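Local coordinates for protein thymidylate synthase ThyX (Streptomyces cacaoi subsp. asoensis, PDB 4P5A) that methylates UMP and dUMP as a FAD-dependent homotetramer of the ThyX family, probably with methylenetetrahydrofolate as methyl donor, at residues R54-S59 with S63-N68; T218-L223 with E229-F234. All blocks are in the same frame, centred on the assembly; numbering follows the deposited sequence.

Contact 1 of 2, residues R54-S59 with S63-N68; sequences RYLMRS and SPFEHN. With FAD (flavin-adenine dinucleotide), chain L.
Leu56 and Met57, near the end of helix 48-58, meet the ring of Phe65 from the short 3-10 segment 63-66, and the contact is entirely apolar. Leu56 crosses the ring at a slant, its CB lying 3.6 Å from Phe65 CE2. Its CD1 methyl lies beside the ring, 4.1 Å from Phe65 CE2 and 4.3 Å from Pro64 CB, so the leucine touches both residues. Met57 runs at about a right angle to the phenyl group. With CG anti to the backbone N (chi1 -169°), the chain bends at both chi2 and chi3, and this brings the CE methyl within 4.0 Å of Phe65 CZ. Val26 of helix 23-30 and Met187 of helix 183-193 also pack on this phenyl ring.

The other side of the same turn serves the cofactor. Ser63 CB approaches FAD O2' at 3.3 Å. The Glu66 carboxylate lies flat over the adenine, with CD 3.5 Å from FAD N1A. Its OE2 forms salt bridges with Arg184 and with Arg88 of the third subunit, while OE1 shares a hydrogen bond with Ser91 of the second; the two arginines would be expected to favour the charged form. An alanine at Glu66 would probably leave both guanidinium groups without their carboxylate mate and the adenine face without its flat cover. One tight turn thus joins a buried apolar cluster to the FAD site characteristic of ThyX enzymes, which is assembled from three subunits.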
loop_
_atom_site.group_PDB
_atom_site.type_symbol
_atom_site.label_atom_id
_atom_site.label_comp_id
_atom_site.label_asym_id
_atom_site.label_seq_id
_atom_site.Cartn_x
_atom_site.Cartn_y
_atom_site.Cartn_z
ATOM N N ARG B 54 2.960 -23.400 10.370
ATOM C CA ARG B 54 3.137 -24.178 9.094
ATOM C C ARG B 54 1.877 -24.194 8.280
ATOM O O ARG B 54 1.962 -23.989 7.062
ATOM C CB ARG B 54 3.682 -25.562 9.378
ATOM C CG ARG B 54 5.144 -25.548 9.920
ATOM C CD ARG B 54 5.568 -27.008 10.336
ATOM N NE ARG B 54 5.355 -28.058 9.293
ATOM C CZ ARG B 54 6.194 -28.338 8.278
ATOM N NH1 ARG B 54 5.922 -29.391 7.445
ATOM N NH2 ARG B 54 7.327 -27.626 8.105
ATOM N N TYR B 55 0.733 -24.300 8.915
ATOM C CA TYR B 55 -0.542 -24.251 8.262
ATOM C C TYR B 55 -0.739 -22.880 7.604
ATOM O O TYR B 55 -1.098 -22.774 6.405
ATOM C CB TYR B 55 -1.684 -24.525 9.244
ATOM C CG TYR B 55 -3.039 -24.166 8.652
ATOM C CD1 TYR B 55 -3.679 -24.997 7.700
ATOM C CD2 TYR B 55 -3.666 -22.988 9.024
ATOM C CE1 TYR B 55 -4.956 -24.597 7.136
ATOM C CE2 TYR B 55 -4.900 -22.582 8.486
ATOM C CZ TYR B 55 -5.541 -23.375 7.541
ATOM O OH TYR B 55 -6.761 -22.905 7.039
ATOM N N LEU B 56 -0.453 -21.808 8.347
ATOM C CA LEU B 56 -0.655 -20.509 7.673
ATOM C C LEU B 56 0.288 -20.339 6.527
ATOM O O LEU B 56 -0.091 -19.680 5.533
ATOM C CB LEU B 56 -0.363 -19.320 8.655
ATOM C CG LEU B 56 -1.260 -19.344 9.902
ATOM C CD1 LEU B 56 -0.693 -18.473 11.007
ATOM C CD2 LEU B 56 -2.721 -18.962 9.599
ATOM N N MET B 57 1.524 -20.837 6.634
ATOM C CA MET B 57 2.568 -20.590 5.611
ATOM C C MET B 57 2.137 -21.307 4.398
ATOM O O MET B 57 2.246 -20.757 3.283
ATOM C CB MET B 57 3.938 -21.124 6.110
ATOM C CG MET B 57 5.286 -20.800 5.370
ATOM S SD MET B 57 5.574 -19.040 5.227
ATOM C CE MET B 57 5.994 -18.654 7.000
ATOM N N ARG B 58 1.624 -22.536 4.535
ATOM C CA ARG B 58 1.329 -23.281 3.300
ATOM C C ARG B 58 -0.001 -22.913 2.646
ATOM O O ARG B 58 -0.156 -23.087 1.430
ATOM C CB ARG B 58 1.547 -24.766 3.497
ATOM C CG ARG B 58 0.375 -25.449 4.032
ATOM C CD ARG B 58 0.672 -26.985 4.268
ATOM N NE ARG B 58 -0.554 -27.541 4.831
ATOM C CZ ARG B 58 -0.781 -27.789 6.127
ATOM N NH1 ARG B 58 -1.980 -28.260 6.478
ATOM N NH2 ARG B 58 0.182 -27.618 7.063
ATOM N N SER B 59 -0.885 -22.322 3.432
ATOM C CA SER B 59 -2.168 -21.841 3.005
ATOM C C SER B 59 -2.059 -20.356 2.550
ATOM O O SER B 59 -3.073 -19.795 2.146
ATOM C CB SER B 59 -3.188 -21.880 4.136
ATOM O OG SER B 59 -3.344 -23.220 4.526
ATOM N N SER B 63 -1.614 -12.599 6.438
ATOM C CA SER B 63 -2.042 -11.472 7.197
ATOM C C SER B 63 -1.623 -11.528 8.689
ATOM O O SER B 63 -1.156 -10.553 9.268
ATOM C CB SER B 63 -3.575 -11.418 7.040
ATOM O OG SER B 63 -3.860 -10.283 7.654
ATOM N N PRO B 64 -1.773 -12.690 9.364
ATOM C CA PRO B 64 -1.287 -12.810 10.693
ATOM C C PRO B 64 0.173 -12.497 10.903
ATOM O O PRO B 64 0.535 -12.077 12.005
ATOM C CB PRO B 64 -1.545 -14.303 11.085
ATOM C CG PRO B 64 -2.772 -14.666 10.232
ATOM C CD PRO B 64 -2.418 -13.959 8.907
ATOM N N PHE B 65 1.022 -12.656 9.882
ATOM C CA PHE B 65 2.408 -12.323 10.056
ATOM C C PHE B 65 2.716 -10.824 10.000
ATOM O O PHE B 65 3.872 -10.378 10.098
ATOM C CB PHE B 65 3.201 -13.025 8.949
ATOM C CG PHE B 65 3.128 -14.575 9.062
ATOM C CD1 PHE B 65 3.994 -15.266 9.940
ATOM C CD2 PHE B 65 2.224 -15.298 8.319
ATOM C CE1 PHE B 65 3.925 -16.635 10.071
ATOM C CE2 PHE B 65 2.120 -16.739 8.514
ATOM C CZ PHE B 65 3.048 -17.378 9.349
ATOM N N GLU B 66 1.704 -9.988 9.838
ATOM C CA GLU B 66 1.940 -8.515 9.783
ATOM C C GLU B 66 1.861 -7.860 11.147
ATOM O O GLU B 66 2.157 -6.627 11.220
ATOM C CB GLU B 66 0.860 -7.840 8.884
ATOM C CG GLU B 66 0.974 -8.308 7.448
ATOM C CD GLU B 66 -0.148 -7.690 6.534
ATOM O OE1 GLU B 66 -0.853 -6.747 6.987
ATOM O OE2 GLU B 66 -0.279 -8.165 5.406
ATOM N N HIS B 67 1.431 -8.599 12.177
ATOM C CA HIS B 67 1.149 -7.911 13.457
ATOM C C HIS B 67 2.420 -7.868 14.302
ATOM O O HIS B 67 2.497 -8.434 15.394
ATOM C CB HIS B 67 -0.041 -8.591 14.183
ATOM C CG HIS B 67 -1.276 -8.454 13.360
ATOM N ND1 HIS B 67 -2.194 -7.435 13.543
ATOM C CD2 HIS B 67 -1.721 -9.164 12.308
ATOM C CE1 HIS B 67 -3.149 -7.504 12.634
ATOM N NE2 HIS B 67 -2.907 -8.548 11.879
ATOM N N ASN B 68 3.459 -7.188 13.786
ATOM C CA ASN B 68 4.730 -7.072 14.462
ATOM C C ASN B 68 5.541 -6.022 13.805
ATOM O O ASN B 68 5.098 -5.532 12.748
ATOM C CB ASN B 68 5.509 -8.421 14.448
ATOM C CG ASN B 68 5.536 -9.073 13.059
ATOM O OD1 ASN B 68 4.879 -10.152 12.759
ATOM N ND2 ASN B 68 6.224 -8.477 12.247
HETATM P PA FAD L . -3.732 -7.386 -0.360
HETATM O O1A FAD L . -4.162 -7.000 -1.629
HETATM O O2A FAD L . -4.203 -6.565 0.765
HETATM O O5B FAD L . -2.127 -7.248 -0.406
HETATM C C5B FAD L . -1.475 -7.774 -1.455
HETATM C C4B FAD L . -0.007 -8.222 -1.034
HETATM O O4B FAD L . 0.575 -6.913 -0.786
HETATM C C3B FAD L . 0.129 -8.980 0.281
HETATM O O3B FAD L . 0.045 -10.348 -0.132
HETATM C C2B FAD L . 1.522 -8.626 0.740
HETATM O O2B FAD L . 2.554 -9.297 -0.063
HETATM C C1B FAD L . 1.480 -7.135 0.403
HETATM N N9A FAD L . 0.995 -6.268 1.511
HETATM C C8A FAD L . -0.013 -5.344 1.443
HETATM N N7A FAD L . -0.033 -4.670 2.640
HETATM C C5A FAD L . 0.936 -5.181 3.455
HETATM C C6A FAD L . 1.317 -4.888 4.752
HETATM N N6A FAD L . 0.770 -3.894 5.458
HETATM N N1A FAD L . 2.367 -5.590 5.285
HETATM C C2A FAD L . 2.986 -6.524 4.561
HETATM N N3A FAD L . 2.630 -6.819 3.265
HETATM C C4A FAD L . 1.584 -6.177 2.709
HETATM N N1 FAD L . -9.027 -12.621 7.045
HETATM C C2 FAD L . -9.312 -12.537 8.327
HETATM O O2 FAD L . -9.275 -11.443 8.917
HETATM N N3 FAD L . -9.613 -13.687 9.074
HETATM C C4 FAD L . -9.596 -14.935 8.509
HETATM O O4 FAD L . -9.851 -15.946 9.215
HETATM C C4X FAD L . -9.292 -15.052 7.124
HETATM N N5 FAD L . -9.257 -16.277 6.522
HETATM C C5X FAD L . -9.129 -16.327 5.126
HETATM C C6 FAD L . -9.281 -17.575 4.417
HETATM C C7 FAD L . -9.173 -17.539 3.007
HETATM C C7M FAD L . -9.320 -18.943 2.305
HETATM C C8 FAD L . -8.954 -16.368 2.260
HETATM C C8M FAD L . -8.774 -16.250 0.719
HETATM C C9 FAD L . -8.825 -15.169 2.969
HETATM C C9A FAD L . -8.884 -15.163 4.361
HETATM N N10 FAD L . -8.812 -13.910 5.041
HETATM C C10 FAD L . -9.020 -13.886 6.380
HETATM C "C1'" FAD L . -8.480 -12.646 4.334
HETATM C "C2'" FAD L . -6.897 -12.623 4.169
HETATM O "O2'" FAD L . -6.189 -12.571 5.441
HETATM C "C3'" FAD L . -6.494 -11.375 3.391
HETATM O "O3'" FAD L . -7.021 -10.225 4.050
HETATM C "C4'" FAD L . -7.033 -11.398 1.933
HETATM O "O4'" FAD L . -6.826 -12.684 1.391
HETATM C "C5'" FAD L . -6.289 -10.403 1.067
HETATM O "O5'" FAD L . -4.930 -10.965 0.866
HETATM P P FAD L . -3.655 -9.988 0.910
HETATM O O1P FAD L . -3.502 -9.331 2.207
HETATM O O2P FAD L . -2.523 -10.944 0.582
HETATM O O3P FAD L . -3.968 -8.963 -0.263
#

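Contact 2 of 2, residues T218-L223 with E229-F234; sequences TAWAKL and EAFTAF
Ala233 N donates to Glu229 O at 2.9 Å, a helical bond that closes the turn from which Phe231 faces Trp220. Between those two aromatic side chains the contact is purely apolar, and it illustrates how one offset edge-to-face pair can join successive helices. Trp220 supplies the edge and Phe231 the face; the ring planes stand at 73°, and the centroid of the six-membered indole ring is 6.0 Å from that of the phenyl. Because the approach is offset, the rim of the indole also meets the stem of its partner: Trp220 CH2 lies 4.1 Å from Phe231 CB, which sits at the indole edge, close to its plane. The neighbouring rim atom, Trp220 CZ3, comes to 4.2 Å from Phe231 CD1. With CG anti to the backbone N (chi1 170°), Trp220 swings its six-membered ring out toward Phe231, and the two side chains cross at about a right angle.

His228 adds a further ring against Trp220, steeply inclined to it. Met187 of helix 183-193 touches both aromatic partners, and Met70 of strand 69-77 packs on the indole, placing the junction of helices 207-223 and 225-233 against that helix and the sheet.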
loop_
_atom_site.group_PDB
_atom_site.type_symbol
_atom_site.label_atom_id
_atom_site.label_comp_id
_atom_site.label_asym_id
_atom_site.label_seq_id
_atom_site.Cartn_x
_atom_site.Cartn_y
_atom_site.Cartn_z
ATOM N N THR B 218 19.175 -13.185 9.260
ATOM C CA THR B 218 19.872 -13.736 10.448
ATOM C C THR B 218 19.330 -13.096 11.734
ATOM O O THR B 218 19.016 -13.828 12.728
ATOM C CB THR B 218 21.378 -13.442 10.322
ATOM O OG1 THR B 218 21.906 -14.224 9.238
ATOM C CG2 THR B 218 22.090 -13.840 11.717
ATOM N N ALA B 219 19.105 -11.792 11.708
ATOM C CA ALA B 219 18.487 -11.130 12.875
ATOM C C ALA B 219 17.056 -11.610 13.110
ATOM O O ALA B 219 16.627 -11.919 14.205
ATOM C CB ALA B 219 18.526 -9.571 12.761
ATOM N N TRP B 220 16.250 -11.640 12.057
ATOM C CA TRP B 220 14.853 -12.017 12.176
ATOM C C TRP B 220 14.730 -13.490 12.680
ATOM O O TRP B 220 13.838 -13.825 13.441
ATOM C CB TRP B 220 14.212 -11.911 10.797
ATOM C CG TRP B 220 12.802 -12.485 10.667
ATOM C CD1 TRP B 220 11.700 -12.207 11.440
ATOM C CD2 TRP B 220 12.390 -13.466 9.715
ATOM N NE1 TRP B 220 10.616 -12.898 10.944
ATOM C CE2 TRP B 220 10.996 -13.683 9.904
ATOM C CE3 TRP B 220 13.040 -14.136 8.646
ATOM C CZ2 TRP B 220 10.279 -14.609 9.140
ATOM C CZ3 TRP B 220 12.335 -14.988 7.899
ATOM C CH2 TRP B 220 10.960 -15.231 8.130
ATOM N N ALA B 221 15.677 -14.343 12.297
ATOM C CA ALA B 221 15.566 -15.810 12.678
ATOM C C ALA B 221 15.694 -15.968 14.175
ATOM O O ALA B 221 15.096 -16.909 14.759
ATOM C CB ALA B 221 16.645 -16.582 11.965
ATOM N N LYS B 222 16.375 -15.019 14.814
ATOM C CA LYS B 222 16.446 -15.024 16.299
ATOM C C LYS B 222 15.198 -14.547 16.920
ATOM O O LYS B 222 14.846 -15.039 18.014
ATOM C CB LYS B 222 17.648 -14.146 16.787
ATOM C CG LYS B 222 18.901 -14.703 16.430
ATOM C CD LYS B 222 20.032 -13.597 16.621
ATOM C CE LYS B 222 21.273 -14.070 15.829
ATOM N NZ LYS B 222 22.462 -13.095 15.773
ATOM N N LEU B 223 14.476 -13.602 16.284
ATOM C CA LEU B 223 13.247 -13.140 16.900
ATOM C C LEU B 223 12.063 -14.072 16.635
ATOM O O LEU B 223 11.153 -14.171 17.469
ATOM C CB LEU B 223 12.842 -11.778 16.242
ATOM C CG LEU B 223 13.944 -10.748 16.377
ATOM C CD1 LEU B 223 13.428 -9.428 15.595
ATOM C CD2 LEU B 223 14.000 -10.346 17.807
ATOM N N GLU B 229 11.852 -20.943 10.251
ATOM C CA GLU B 229 11.942 -22.333 9.776
ATOM C C GLU B 229 10.875 -22.682 8.795
ATOM O O GLU B 229 11.176 -23.343 7.738
ATOM C CB GLU B 229 11.875 -23.367 10.920
ATOM C CG GLU B 229 13.093 -23.253 11.760
ATOM C CD GLU B 229 14.380 -23.727 11.113
ATOM O OE1 GLU B 229 14.517 -24.994 11.007
ATOM O OE2 GLU B 229 15.269 -22.854 10.782
ATOM N N ALA B 230 9.651 -22.267 9.075
ATOM C CA ALA B 230 8.516 -22.564 8.149
ATOM C C ALA B 230 8.700 -21.861 6.782
ATOM O O ALA B 230 8.389 -22.421 5.744
ATOM C CB ALA B 230 7.140 -22.081 8.791
ATOM N N PHE B 231 9.164 -20.597 6.790
ATOM C CA PHE B 231 9.357 -19.883 5.532
ATOM C C PHE B 231 10.297 -20.687 4.635
ATOM O O PHE B 231 10.054 -20.827 3.449
ATOM C CB PHE B 231 10.054 -18.593 5.881
ATOM C CG PHE B 231 10.407 -17.715 4.658
ATOM C CD1 PHE B 231 11.767 -17.324 4.476
ATOM C CD2 PHE B 231 9.379 -17.282 3.752
ATOM C CE1 PHE B 231 12.170 -16.483 3.378
ATOM C CE2 PHE B 231 9.799 -16.486 2.649
ATOM C CZ PHE B 231 11.138 -16.089 2.466
ATOM N N THR B 232 11.398 -21.178 5.204
ATOM C CA THR B 232 12.337 -21.938 4.352
ATOM C C THR B 232 11.792 -23.300 3.973
ATOM O O THR B 232 11.923 -23.701 2.795
ATOM C CB THR B 232 13.719 -21.999 5.011
ATOM O OG1 THR B 232 14.324 -20.708 4.837
ATOM C CG2 THR B 232 14.690 -22.955 4.259
ATOM N N ALA B 233 11.062 -23.910 4.860
ATOM C CA ALA B 233 10.466 -25.270 4.591
ATOM C C ALA B 233 9.512 -25.223 3.431
ATOM O O ALA B 233 9.386 -26.246 2.669
ATOM C CB ALA B 233 9.725 -25.759 5.783
ATOM N N PHE B 234 8.792 -24.103 3.290
ATOM C CA PHE B 234 7.832 -24.014 2.196
ATOM C C PHE B 234 8.283 -23.340 0.901
ATOM O O PHE B 234 7.428 -22.958 0.074
ATOM C CB PHE B 234 6.527 -23.486 2.713
ATOM C CG PHE B 234 5.819 -24.534 3.614
ATOM C CD1 PHE B 234 5.246 -25.721 3.018
ATOM C CD2 PHE B 234 5.882 -24.420 4.999
ATOM C CE1 PHE B 234 4.641 -26.720 3.811
ATOM C CE2 PHE B 234 5.235 -25.347 5.818
ATOM C CZ PHE B 234 4.645 -26.536 5.250
#

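In the fold
Contact 1 closes early in the chain and contact 2 opens much later, yet their centres lie only 13 Å apart, on the same side of the chain's centre. Helix 48-58 and helix 225-233 bring them together: Met57 CE reaches 3.7 Å from Phe231 N, and Phe234 packs against Met57 and Arg58. Helix 183-193 is common ground, since its Met187 touches side chains of both contacts and its Arg184 belongs to the FAD pocket. Contact 2 stays within one subunit, whereas contact 1 reaches two others and the cofactor. The pair therefore runs from the C-terminal helices of one chain to a flavin site shared between subunits.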